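Local coordinates for hypothetical protein PH1897 (Pyrococcus horikoshii, PDB 1VDW) that probably hydrolyses fructose 1,6-bisphosphate to fructose 6-phosphate and phosphate with the help of magnesium, as a homodimeric member of the inositol monophosphatase superfamily, at residues V81-L86 with V101-F106. Sequence-based numbering, arbitrary orientation.
Sequences VVVDPL and VSVAIF
Val82 and Asp84 pair with Ala104 and Ser102 in a buried antiparallel strand contact, inside the large mixed sheet of the chain. Val82 N gives a bond of 2.8 Å to Ala104 O. Asp84 N reaches Ser102 O at 2.9 Å. Ala104 N returns a bond to Val82 O, and Ser102 N returns one to Asp84 O. Val82 O also takes a bond from a water, which in turn accepts one from Ser102 OG at 2.7 Å. Helix 199-211 covers the face with Val82, Ser102 and Ala104. The ring of Phe106 extends this face, its CE2 3.7 Å from Val82 CG2. Asp84 to Asp87 form the Asp-Pro-Leu-Asp metal motif of the superfamily, and the chain turns a corner at Pro85. The Asp84 side chain lies close to those of Asp87 and Asp201, all three predicted magnesium ligands. With CG anti to the backbone N (chi1 -175°), the Asp84 carboxylate leads away from strand 101-106, and its OD1 takes a weak bond from Leu86 N. On the other face Val83 and Val103 lie side by side against Ile54 of helix 45-60. Val81 and Ile105 also lie side by side there.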
loop_
_atom_site.group_PDB
_atom_site.type_symbol
_atom_site.label_atom_id
_atom_site.label_comp_id
_atom_site.label_asym_id
_atom_site.label_seq_id
_atom_site.Cartn_x
_atom_site.Cartn_y
_atom_site.Cartn_z
ATOM N N VAL A 81 16.067 -0.049 -23.667
ATOM C CA VAL A 81 14.990 -0.337 -22.738
ATOM C C VAL A 81 15.512 -0.112 -21.318
ATOM O O VAL A 81 16.579 -0.610 -20.953
ATOM C CB VAL A 81 14.477 -1.791 -22.921
ATOM C CG1 VAL A 81 14.041 -2.004 -24.363
ATOM C CG2 VAL A 81 15.554 -2.790 -22.533
ATOM N N VAL A 82 14.766 0.672 -20.541
ATOM C CA VAL A 82 15.112 0.996 -19.154
ATOM C C VAL A 82 14.071 0.258 -18.326
ATOM O O VAL A 82 12.888 0.613 -18.334
ATOM C CB VAL A 82 15.026 2.516 -18.918
ATOM C CG1 VAL A 82 15.357 2.851 -17.474
ATOM C CG2 VAL A 82 15.989 3.232 -19.859
ATOM N N VAL A 83 14.518 -0.757 -17.595
ATOM C CA VAL A 83 13.590 -1.606 -16.869
ATOM C C VAL A 83 13.865 -1.934 -15.409
ATOM O O VAL A 83 15.002 -1.912 -14.939
ATOM C CB VAL A 83 13.458 -2.949 -17.648
ATOM C CG1 VAL A 83 14.814 -3.625 -17.741
ATOM C CG2 VAL A 83 12.455 -3.863 -16.974
ATOM N N ASP A 84 12.777 -2.219 -14.700
ATOM C CA ASP A 84 12.821 -2.665 -13.318
ATOM C C ASP A 84 12.004 -3.954 -13.395
ATOM O O ASP A 84 10.775 -3.919 -13.461
ATOM C CB ASP A 84 12.142 -1.677 -12.367
ATOM C CG ASP A 84 12.293 -2.086 -10.910
ATOM O OD1 ASP A 84 12.764 -3.220 -10.665
ATOM O OD2 ASP A 84 11.946 -1.288 -10.010
ATOM N N PRO A 85 12.679 -5.113 -13.417
ATOM C CA PRO A 85 12.027 -6.426 -13.498
ATOM C C PRO A 85 10.984 -6.679 -12.415
ATOM O O PRO A 85 9.986 -7.364 -12.638
ATOM C CB PRO A 85 13.201 -7.398 -13.402
ATOM C CG PRO A 85 14.333 -6.624 -14.000
ATOM C CD PRO A 85 14.146 -5.257 -13.394
ATOM N N LEU A 86 11.236 -6.144 -11.228
ATOM C CA LEU A 86 10.304 -6.306 -10.124
ATOM C C LEU A 86 10.451 -5.177 -9.129
ATOM O O LEU A 86 11.382 -5.149 -8.323
ATOM C CB LEU A 86 10.512 -7.643 -9.402
ATOM C CG LEU A 86 9.609 -7.876 -8.180
ATOM C CD1 LEU A 86 8.158 -8.023 -8.618
ATOM C CD2 LEU A 86 10.070 -9.122 -7.430
ATOM N N VAL A 101 5.997 -4.615 -12.676
ATOM C CA VAL A 101 7.048 -4.721 -13.679
ATOM C C VAL A 101 7.008 -3.356 -14.369
ATOM O O VAL A 101 5.928 -2.868 -14.718
ATOM C CB VAL A 101 6.746 -5.806 -14.721
ATOM C CG1 VAL A 101 7.812 -5.790 -15.811
ATOM C CG2 VAL A 101 6.701 -7.164 -14.051
ATOM N N SER A 102 8.172 -2.746 -14.563
ATOM C CA SER A 102 8.262 -1.419 -15.179
ATOM C C SER A 102 9.213 -1.436 -16.374
ATOM O O SER A 102 10.382 -1.793 -16.228
ATOM C CB SER A 102 8.760 -0.416 -14.129
ATOM O OG SER A 102 8.974 0.870 -14.680
ATOM N N VAL A 103 8.715 -1.046 -17.546
ATOM C CA VAL A 103 9.529 -1.039 -18.761
ATOM C C VAL A 103 9.309 0.220 -19.590
ATOM O O VAL A 103 8.176 0.561 -19.917
ATOM C CB VAL A 103 9.192 -2.256 -19.665
ATOM C CG1 VAL A 103 9.917 -2.138 -21.000
ATOM C CG2 VAL A 103 9.579 -3.547 -18.977
ATOM N N ALA A 104 10.399 0.908 -19.927
ATOM C CA ALA A 104 10.333 2.104 -20.764
ATOM C C ALA A 104 11.207 1.845 -21.993
ATOM O O ALA A 104 12.356 1.415 -21.868
ATOM C CB ALA A 104 10.839 3.317 -20.002
ATOM N N ILE A 105 10.642 2.094 -23.170
ATOM C CA ILE A 105 11.331 1.874 -24.443
ATOM C C ILE A 105 11.692 3.192 -25.101
ATOM O O ILE A 105 10.836 4.057 -25.297
ATOM C CB ILE A 105 10.445 1.101 -25.431
ATOM C CG1 ILE A 105 9.852 -0.135 -24.754
ATOM C CG2 ILE A 105 11.256 0.713 -26.660
ATOM C CD1 ILE A 105 10.856 -1.174 -24.369
ATOM N N PHE A 106 12.957 3.331 -25.475
ATOM C CA PHE A 106 13.420 4.562 -26.101
ATOM C C PHE A 106 13.948 4.352 -27.504
ATOM O O PHE A 106 14.740 3.439 -27.748
ATOM C CB PHE A 106 14.527 5.186 -25.250
ATOM C CG PHE A 106 14.053 5.681 -23.918
ATOM C CD1 PHE A 106 13.684 7.011 -23.751
ATOM C CD2 PHE A 106 13.942 4.813 -22.832
ATOM C CE1 PHE A 106 13.216 7.470 -22.530
ATOM C CE2 PHE A 106 13.472 5.267 -21.603
ATOM C CZ PHE A 106 13.110 6.597 -21.452
HETATM O O HOH W 1 11.391 1.584 -15.750
#